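Local structure of sulfoquinovosidase (Escherichia coli, 5AEE) at residues Q153-N158 and N472-W477; M468-Q473 and G499-D504; G506-L511 and E538-G543. The protein hydrolyses sulfoquinovosyl diacylglycerides and simple sulfoquinovosides such as sulfoquinovosyl glycerol, releasing sulfoquinovose for degradation by sulfoglycolysis. The protein carries 1 engineered substitution. One frame throughout, in Å; residues are numbered along the deposited sequence.

Interaction 1. Residues Q153-N158 and N472-W477. Engineered in segment 472-477: Asn472 (natural residue Asp). With CA (calcium ion), chain C; NSQ (4-nitrophenyl alpha-D-6-sulfoquinovoside), chain E.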
# COMPACT_ATOMS: atom_id res chain seq x y z
N GLN A 153 -7.62 7.66 1.34
CA GLN A 153 -8.10 6.58 0.47
C GLN A 153 -9.61 6.67 0.07
O GLN A 153 -10.04 5.99 -0.85
CB GLN A 153 -7.79 5.31 1.20
CG GLN A 153 -7.94 4.07 0.41
CD GLN A 153 -9.02 3.20 0.95
OE1 GLN A 153 -9.89 3.62 1.76
NE2 GLN A 153 -9.03 2.00 0.46
N GLY A 154 -10.39 7.51 0.75
CA GLY A 154 -11.82 7.54 0.51
C GLY A 154 -12.61 6.77 1.54
O GLY A 154 -12.21 5.71 1.98
N VAL A 155 -13.79 7.30 1.84
CA VAL A 155 -14.78 6.62 2.65
C VAL A 155 -15.95 6.23 1.76
O VAL A 155 -16.77 7.09 1.45
CB VAL A 155 -15.29 7.52 3.79
CG1 VAL A 155 -16.45 6.86 4.51
CG2 VAL A 155 -14.14 7.85 4.75
N GLY A 156 -16.02 4.96 1.34
CA GLY A 156 -17.04 4.53 0.35
C GLY A 156 -16.43 4.31 -1.02
O GLY A 156 -16.50 3.20 -1.58
N ARG A 157 -15.77 5.32 -1.53
CA ARG A 157 -14.90 5.23 -2.75
C ARG A 157 -15.69 4.98 -4.01
O ARG A 157 -15.08 4.67 -5.03
CB ARG A 157 -13.83 4.14 -2.63
CG ARG A 157 -13.08 4.33 -1.28
CD ARG A 157 -11.97 3.36 -1.08
NE ARG A 157 -10.92 3.64 -2.11
CZ ARG A 157 -10.78 3.01 -3.26
NH1 ARG A 157 -11.55 1.97 -3.54
NH2 ARG A 157 -9.83 3.39 -4.13
N ASN A 158 -17.02 5.00 -3.91
CA ASN A 158 -17.86 4.76 -5.11
C ASN A 158 -18.98 5.76 -5.14
O ASN A 158 -19.86 5.72 -4.30
CB ASN A 158 -18.42 3.35 -5.05
CG ASN A 158 -19.11 2.96 -6.31
OD1 ASN A 158 -19.79 3.78 -6.96
ND2 ASN A 158 -18.94 1.74 -6.69
N ASN A 472 -7.74 2.26 5.95
CA ASN A 472 -9.09 2.30 6.56
C ASN A 472 -10.15 1.82 5.63
O ASN A 472 -10.52 2.55 4.69
CB ASN A 472 -9.38 3.74 6.97
CG ASN A 472 -8.50 4.24 8.07
OD1 ASN A 472 -7.78 3.48 8.71
ND2 ASN A 472 -8.58 5.54 8.31
N GLN A 473 -10.57 0.58 5.84
CA GLN A 473 -11.80 0.06 5.32
C GLN A 473 -12.95 0.51 6.19
O GLN A 473 -12.91 0.58 7.38
CB GLN A 473 -11.84 -1.48 5.28
CG GLN A 473 -11.02 -2.05 4.14
CD GLN A 473 -9.55 -1.87 4.34
OE1 GLN A 473 -8.96 -2.42 5.30
NE2 GLN A 473 -8.95 -1.09 3.46
N ASN A 474 -14.07 0.74 5.51
CA ASN A 474 -15.34 0.83 6.20
C ASN A 474 -15.63 -0.43 6.90
O ASN A 474 -15.27 -1.50 6.41
CB ASN A 474 -16.49 1.10 5.17
CG ASN A 474 -16.43 2.49 4.57
OD1 ASN A 474 -15.77 3.35 5.09
ND2 ASN A 474 -17.26 2.75 3.53
N VAL A 475 -16.36 -0.33 8.00
CA VAL A 475 -16.83 -1.55 8.65
C VAL A 475 -18.08 -2.09 7.90
O VAL A 475 -19.13 -2.28 8.50
CB VAL A 475 -17.06 -1.28 10.15
CG1 VAL A 475 -15.71 -0.97 10.81
CG2 VAL A 475 -18.08 -0.16 10.41
N ASP A 476 -17.96 -2.31 6.60
CA ASP A 476 -19.06 -2.75 5.79
C ASP A 476 -18.60 -3.83 4.80
O ASP A 476 -17.42 -4.26 4.77
CB ASP A 476 -19.77 -1.56 5.12
CG ASP A 476 -19.00 -0.93 3.98
OD1 ASP A 476 -18.05 -1.53 3.41
OD2 ASP A 476 -19.39 0.21 3.60
N TRP A 477 -19.52 -4.26 3.97
CA TRP A 477 -19.22 -5.34 3.05
C TRP A 477 -19.15 -4.83 1.62
O TRP A 477 -19.28 -5.59 0.66
CB TRP A 477 -20.36 -6.32 3.14
CG TRP A 477 -20.62 -6.87 4.49
CD1 TRP A 477 -21.48 -6.40 5.39
CD2 TRP A 477 -20.11 -8.12 5.02
NE1 TRP A 477 -21.50 -7.21 6.50
CE2 TRP A 477 -20.70 -8.29 6.30
CE3 TRP A 477 -19.23 -9.08 4.55
CZ2 TRP A 477 -20.41 -9.36 7.12
CZ3 TRP A 477 -18.90 -10.12 5.36
CH2 TRP A 477 -19.52 -10.29 6.64
CA CA C . -11.65 3.77 3.14
O12 NSQ E . -5.46 9.65 13.38
S10 NSQ E . -5.68 8.81 14.58
O13 NSQ E . -4.95 9.16 15.82
O11 NSQ E . -7.13 8.70 14.77
C6 NSQ E . -5.10 7.22 14.26
C5 NSQ E . -5.74 6.49 13.09
O5 NSQ E . -5.14 7.12 11.91
C1 NSQ E . -5.37 6.50 10.68
C2 NSQ E . -5.04 5.00 10.72
O2 NSQ E . -5.28 4.50 9.44
C3 NSQ E . -5.85 4.35 11.83
O3 NSQ E . -5.63 2.96 11.92
C4 NSQ E . -5.53 4.97 13.17
O4 NSQ E . -6.40 4.37 14.17
O1 NSQ E . -6.75 6.73 10.43
C25 NSQ E . -7.10 7.97 10.04
C26 NSQ E . -6.56 8.50 8.86
C27 NSQ E . -6.88 9.78 8.53
C28 NSQ E . -7.78 10.50 9.31
N32 NSQ E . -8.04 11.84 8.96
O33 NSQ E . -8.52 12.62 9.83
O34 NSQ E . -7.61 12.30 7.84
C29 NSQ E . -8.28 9.95 10.49
C30 NSQ E . -7.94 8.66 10.86
O HOH W 1 -13.12 3.85 4.99
O HOH W 2 -10.45 5.55 4.12
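Gln153, Gly154 and Asn472 meet round a calcium ion that ties a loop of the N-terminal galactose-mutarotase-like region to the loop following strand 468-469 of the family 31 TIM barrel. The carbonyl Gly154 O binds the ion at 2.3 Å, and Asn472 O also at 2.3 Å. The side chain of Gln153, both carboxylate oxygens of Asp481 and two waters complete the site, so the metal and its waters, rather than any clear direct hydrogen bond, join the two loops. Asn474 works in the second shell. From its CB the amide is carried beside the backbone N (chi1 -70°), which brings CG up to the backbone of Gly156. OD1 accepts a hydrogen bond from a calcium-bound water at 2.7 Å, helping to fix that ligand, and also lies 3.6 Å from Val155 CG1; the Val155 side chain crosses that of Asn474 at about a right angle. ND2 makes a weak bond to Asp476 OD2; Gly156 N, 3.3 Å from Asn474 ND2, is another donor and bonds instead to Asp481. Gly154 and Gly156 both have backbone angles that would press a CB into the carbonyl oxygen of the residue before, so glycine suits both places. Arg157 folds back on its own loop, its NE giving Gln153 O a 2.8 Å bond nearly in the guanidinium plane. Asn472 is engineered; the natural aspartate is inferred to be the proton donor. OD1 of Asn472 accepts from the hydroxyl O2 of the bound nitrophenyl sulfoquinovoside, while ND2 reaches the glycosidic O1 at 3.0 Å in an almost straight bond (174°).

Interaction 2. Residues M468-Q473 and G499-D504; sequences MWAGNQ and GLHHSD. Engineered in segment 468-473: Asn472 (natural residue Asp). With CA (calcium ion), chain C; NSQ (4-nitrophenyl alpha-D-6-sulfoquinovoside), chain E.
In the TIM barrel's beta-alpha-beta unit of strand 468-469, helix 486-495 and strand 501-505, Met468 pairs with His501 and Trp469 with His502 as parallel neighbours. Met468 N donates to Leu500 O at 3.0 Å, His502 N to Met468 O at 3.1 Å, and Ala470 N to His502 O. With CG between the backbone N and the carbonyl carbon (chi1 79°), His502 lays one face of its imidazole over Trp469 CB, 3.7 Å from the ring centroid, in a CH-pi contact; NE2 bonds to Arg535. On the other side of the sheet, the small Ala470 lets the His501 ring close in, CE1 3.7 Å from Ala470 CB. The indole of Trp469 reaches the active site edge-on, CZ2 lying 3.3 Å from the hydroxyl O2 of the bound sulfoquinovoside. Its NE1 donates to a water, 2.9 Å away, that is also hydrogen-bonded to Asp504 OD2 and the sugar, while Asp504 OD1 is salt-bridged to Arg535. A leucine in place of Trp469 would probably leave that water without its N-H donor and open a gap beside the sugar. Gln473 turns back, its bent chain letting NE2 donate to Ala470 O at 2.9 Å, from above the carbonyl plane.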
# COMPACT_ATOMS: atom_id res chain seq x y z
N MET A 468 3.16 -3.43 4.99
CA MET A 468 2.05 -2.53 4.69
C MET A 468 0.77 -3.03 5.37
O MET A 468 0.58 -4.24 5.49
CB MET A 468 1.81 -2.46 3.20
CG MET A 468 3.03 -2.09 2.43
SD MET A 468 3.95 -0.64 2.92
CE MET A 468 2.74 0.68 2.93
N TRP A 469 -0.11 -2.11 5.79
CA TRP A 469 -1.47 -2.49 6.11
C TRP A 469 -2.39 -1.73 5.15
O TRP A 469 -2.02 -0.68 4.67
CB TRP A 469 -1.85 -2.42 7.57
CG TRP A 469 -2.57 -1.21 8.04
CD1 TRP A 469 -3.93 -1.08 8.16
CD2 TRP A 469 -2.02 0.01 8.44
NE1 TRP A 469 -4.24 0.15 8.59
CE2 TRP A 469 -3.10 0.85 8.80
CE3 TRP A 469 -0.70 0.50 8.53
CZ2 TRP A 469 -2.93 2.13 9.22
CZ3 TRP A 469 -0.52 1.79 9.02
CH2 TRP A 469 -1.63 2.61 9.32
N ALA A 470 -3.59 -2.26 4.98
CA ALA A 470 -4.53 -1.74 3.97
C ALA A 470 -5.28 -0.44 4.35
O ALA A 470 -6.21 -0.03 3.60
CB ALA A 470 -5.55 -2.82 3.59
N GLY A 471 -4.87 0.25 5.39
CA GLY A 471 -5.46 1.52 5.74
C GLY A 471 -6.89 1.29 6.20
O GLY A 471 -7.22 0.26 6.74
N ASN A 472 -7.74 2.26 5.95
CA ASN A 472 -9.09 2.30 6.56
C ASN A 472 -10.15 1.82 5.63
O ASN A 472 -10.52 2.55 4.69
CB ASN A 472 -9.38 3.74 6.97
CG ASN A 472 -8.50 4.24 8.07
OD1 ASN A 472 -7.78 3.48 8.71
ND2 ASN A 472 -8.58 5.54 8.31
N GLN A 473 -10.57 0.58 5.84
CA GLN A 473 -11.80 0.06 5.32
C GLN A 473 -12.95 0.51 6.19
O GLN A 473 -12.91 0.58 7.38
CB GLN A 473 -11.84 -1.48 5.28
CG GLN A 473 -11.02 -2.05 4.14
CD GLN A 473 -9.55 -1.87 4.34
OE1 GLN A 473 -8.96 -2.42 5.30
NE2 GLN A 473 -8.95 -1.09 3.46
N GLY A 499 5.47 -7.31 -0.87
CA GLY A 499 4.86 -8.61 -0.67
C GLY A 499 4.39 -8.92 0.74
O GLY A 499 4.11 -10.08 1.02
N LEU A 500 4.38 -7.93 1.65
CA LEU A 500 3.91 -8.11 3.02
C LEU A 500 2.78 -7.15 3.28
O LEU A 500 3.02 -5.92 3.36
CB LEU A 500 5.07 -7.88 4.02
CG LEU A 500 6.35 -8.66 3.71
CD1 LEU A 500 7.57 -8.24 4.48
CD2 LEU A 500 6.07 -10.15 3.88
N HIS A 501 1.58 -7.71 3.47
CA HIS A 501 0.35 -6.96 3.48
C HIS A 501 -0.66 -7.59 4.42
O HIS A 501 -0.86 -8.80 4.41
CB HIS A 501 -0.22 -6.90 2.07
CG HIS A 501 -1.31 -5.91 1.90
ND1 HIS A 501 -2.65 -6.26 1.94
CD2 HIS A 501 -1.28 -4.58 1.71
CE1 HIS A 501 -3.38 -5.18 1.76
NE2 HIS A 501 -2.58 -4.15 1.61
N HIS A 502 -1.28 -6.75 5.25
CA HIS A 502 -2.35 -7.19 6.13
C HIS A 502 -3.40 -6.09 6.23
O HIS A 502 -3.24 -5.06 5.65
CB HIS A 502 -1.79 -7.67 7.49
CG HIS A 502 -1.45 -6.58 8.44
ND1 HIS A 502 -0.32 -5.80 8.28
CD2 HIS A 502 -2.10 -6.07 9.50
CE1 HIS A 502 -0.25 -4.92 9.25
NE2 HIS A 502 -1.36 -5.00 9.96
N SER A 503 -4.49 -6.34 6.96
CA SER A 503 -5.53 -5.39 7.19
C SER A 503 -6.06 -5.52 8.57
O SER A 503 -5.87 -6.55 9.24
CB SER A 503 -6.70 -5.56 6.21
OG SER A 503 -7.25 -6.88 6.29
N ASP A 504 -6.70 -4.43 8.99
CA ASP A 504 -7.42 -4.39 10.24
C ASP A 504 -8.43 -5.50 10.29
O ASP A 504 -9.38 -5.54 9.50
CB ASP A 504 -8.22 -3.10 10.40
CG ASP A 504 -7.34 -1.85 10.51
OD1 ASP A 504 -6.16 -1.89 11.06
OD2 ASP A 504 -7.85 -0.84 9.95
CA CA C . -11.65 3.77 3.14
O12 NSQ E . -5.46 9.65 13.38
S10 NSQ E . -5.68 8.81 14.58
O13 NSQ E . -4.95 9.16 15.82
O11 NSQ E . -7.13 8.70 14.77
C6 NSQ E . -5.10 7.22 14.26
C5 NSQ E . -5.74 6.49 13.09
O5 NSQ E . -5.14 7.12 11.91
C1 NSQ E . -5.37 6.50 10.68
C2 NSQ E . -5.04 5.00 10.72
O2 NSQ E . -5.28 4.50 9.44
C3 NSQ E . -5.85 4.35 11.83
O3 NSQ E . -5.63 2.96 11.92
C4 NSQ E . -5.53 4.97 13.17
O4 NSQ E . -6.40 4.37 14.17
O1 NSQ E . -6.75 6.73 10.43
C25 NSQ E . -7.10 7.97 10.04
C26 NSQ E . -6.56 8.50 8.86
C27 NSQ E . -6.88 9.78 8.53
C28 NSQ E . -7.78 10.50 9.31
N32 NSQ E . -8.04 11.84 8.96
O33 NSQ E . -8.52 12.62 9.83
O34 NSQ E . -7.61 12.30 7.84
C29 NSQ E . -8.28 9.95 10.49
C30 NSQ E . -7.94 8.66 10.86
O HOH W 3 -6.53 1.50 9.84
O HOH W 4 -6.81 -2.46 6.80
O HOH W 5 -9.65 -1.17 8.00
O HOH W 1 -13.12 3.85 4.99
O HOH W 2 -10.45 5.55 4.12

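Interaction 3. Residues G506-L511 and E538-G543. With NSQ (4-nitrophenyl alpha-D-6-sulfoquinovoside), chain E.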
# COMPACT_ATOMS: atom_id res chain seq x y z
N GLY A 506 -11.64 -6.60 11.02
CA GLY A 506 -12.90 -5.93 11.25
C GLY A 506 -13.06 -4.60 10.53
O GLY A 506 -14.10 -4.01 10.60
N GLY A 507 -12.06 -4.12 9.83
CA GLY A 507 -12.16 -2.77 9.29
C GLY A 507 -11.98 -1.67 10.33
O GLY A 507 -11.74 -1.93 11.57
N TYR A 508 -12.13 -0.43 9.87
CA TYR A 508 -11.87 0.71 10.74
C TYR A 508 -12.96 1.77 10.82
O TYR A 508 -13.43 2.07 11.91
CB TYR A 508 -10.52 1.39 10.35
CG TYR A 508 -10.25 2.66 11.11
CD1 TYR A 508 -9.68 2.61 12.35
CD2 TYR A 508 -10.57 3.90 10.57
CE1 TYR A 508 -9.41 3.79 13.04
CE2 TYR A 508 -10.32 5.10 11.26
CZ TYR A 508 -9.70 5.04 12.50
OH TYR A 508 -9.47 6.22 13.25
N THR A 509 -13.40 2.25 9.64
CA THR A 509 -14.15 3.43 9.52
C THR A 509 -15.62 3.23 9.90
O THR A 509 -16.34 2.45 9.31
CB THR A 509 -14.09 3.98 8.08
OG1 THR A 509 -12.68 4.08 7.69
CG2 THR A 509 -14.83 5.40 8.03
N THR A 510 -16.02 3.99 10.91
CA THR A 510 -17.26 3.79 11.67
C THR A 510 -17.87 5.19 11.67
O THR A 510 -17.56 6.04 12.50
CB THR A 510 -16.92 3.37 13.10
OG1 THR A 510 -15.95 2.33 13.05
CG2 THR A 510 -18.16 2.89 13.78
N LEU A 511 -18.70 5.45 10.65
CA LEU A 511 -19.28 6.75 10.42
C LEU A 511 -20.68 6.50 9.91
O LEU A 511 -20.96 5.44 9.31
CB LEU A 511 -18.52 7.51 9.34
CG LEU A 511 -17.11 7.92 9.64
CD1 LEU A 511 -16.51 8.60 8.45
CD2 LEU A 511 -17.09 8.83 10.85
N GLU A 538 -9.92 -1.46 17.02
CA GLU A 538 -11.16 -1.02 17.61
C GLU A 538 -12.03 -0.22 16.64
O GLU A 538 -13.22 -0.28 16.77
CB GLU A 538 -10.95 -0.30 18.87
CG GLU A 538 -10.37 -1.22 19.95
CD GLU A 538 -10.32 -0.58 21.29
OE1 GLU A 538 -10.54 0.69 21.38
OE2 GLU A 538 -10.03 -1.33 22.25
N GLY A 539 -11.42 0.42 15.63
CA GLY A 539 -12.06 1.38 14.77
C GLY A 539 -12.06 2.77 15.46
O GLY A 539 -11.64 2.92 16.64
N ASN A 540 -12.59 3.76 14.76
CA ASN A 540 -12.60 5.14 15.30
C ASN A 540 -13.64 5.39 16.36
O ASN A 540 -13.52 6.35 17.13
CB ASN A 540 -12.75 6.16 14.26
CG ASN A 540 -13.94 5.97 13.42
OD1 ASN A 540 -14.09 4.93 12.78
ND2 ASN A 540 -14.71 7.00 13.29
N ARG A 541 -14.60 4.50 16.44
CA ARG A 541 -15.67 4.56 17.45
C ARG A 541 -15.79 3.22 18.06
O ARG A 541 -16.66 2.40 17.69
CB ARG A 541 -16.97 4.99 16.80
CG ARG A 541 -16.93 6.45 16.52
CD ARG A 541 -18.15 6.91 15.77
NE ARG A 541 -17.92 8.23 15.23
CZ ARG A 541 -18.76 8.87 14.41
NH1 ARG A 541 -19.87 8.29 14.02
NH2 ARG A 541 -18.47 10.08 13.96
N PRO A 542 -14.90 2.94 19.00
CA PRO A 542 -14.92 1.58 19.55
C PRO A 542 -16.22 1.01 20.05
O PRO A 542 -16.52 -0.18 19.80
CB PRO A 542 -13.93 1.67 20.69
CG PRO A 542 -12.93 2.61 20.11
CD PRO A 542 -13.78 3.70 19.52
N GLY A 543 -17.00 1.84 20.73
CA GLY A 543 -18.18 1.37 21.41
C GLY A 543 -19.30 1.16 20.41
O GLY A 543 -20.28 0.56 20.79
O12 NSQ E . -5.46 9.65 13.38
S10 NSQ E . -5.68 8.81 14.58
O13 NSQ E . -4.95 9.16 15.82
O11 NSQ E . -7.13 8.70 14.77
C6 NSQ E . -5.10 7.22 14.26
C5 NSQ E . -5.74 6.49 13.09
O5 NSQ E . -5.14 7.12 11.91
C1 NSQ E . -5.37 6.50 10.68
C2 NSQ E . -5.04 5.00 10.72
O2 NSQ E . -5.28 4.50 9.44
C3 NSQ E . -5.85 4.35 11.83
O3 NSQ E . -5.63 2.96 11.92
C4 NSQ E . -5.53 4.97 13.17
O4 NSQ E . -6.40 4.37 14.17
O1 NSQ E . -6.75 6.73 10.43
C25 NSQ E . -7.10 7.97 10.04
C26 NSQ E . -6.56 8.50 8.86
C27 NSQ E . -6.88 9.78 8.53
C28 NSQ E . -7.78 10.50 9.31
N32 NSQ E . -8.04 11.84 8.96
O33 NSQ E . -8.52 12.62 9.83
O34 NSQ E . -7.61 12.30 7.84
C29 NSQ E . -8.28 9.95 10.49
C30 NSQ E . -7.94 8.66 10.86
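Gly539 lies against Tyr508 where two active-site loops of the TIM barrel meet beside the sulfoquinovoside pocket. Its CA is 3.2 Å from Tyr508 O, and a CB here would clash with that oxygen, so the absence of a side chain allows the close approach. Asn540 comes next and makes the largest contribution. Its backbone N sits over one face of the Tyr508 ring, whose opposite face is turned to C3 of the sugar; the same N makes a weak bond to Tyr508 O. Asn540 CB rests 3.4 Å from Tyr508 OH. With CG held between the backbone N and the carbonyl carbon (chi1 55°), the amide runs antiparallel to the Thr510 side chain and meets the backbone of that residue at two points. OD1 accepts a weak, bent bond from Thr510 N at 2.8 Å, and ND2 donates to Thr510 O at 3.1 Å from above the carbonyl plane. An amide, with an acceptor and a donor side by side, is suited to both; ND2 also reaches Phe298 O. Thr510 turns its hydroxyl back to Tyr508 O, 2.8 Å from OG1, adding a second bond to that carbonyl. Arg541 then stretches its extended chain past Thr510, with CD 3.4 Å from Thr510 O. One face of its guanidinium covers that oxygen and Leu511 CD2, the latter 3.6 Å from NH2, while NE and NH2 bond to Phe298 O and Ser297 O. The two loops leave the adjacent parallel strands 501-505 and 534-536, and lead on to helix 518-528 and helix 552-567.

Overall arrangement
All three contacts are largely buried, but interaction 2 lies deepest, about 7 Å from the chain centre to the contact centre, against about 15 Å and 20 Å for interactions 1 and 3. It is the one built on strand pairing; the other two join loops, interaction 1 through a metal across two domains and interaction 3 through side-chain amide and backbone bonds within the barrel. Interactions 1 and 2 share Asn472 and Gln473, in the loop that follows the barrel strand and leads into the calcium site. Gln473 O, 2.8 Å from both Tyr508 N and Thr509 N, probably bonds to each and links them to interaction 3. Each contact touches the bound sulfoquinovoside.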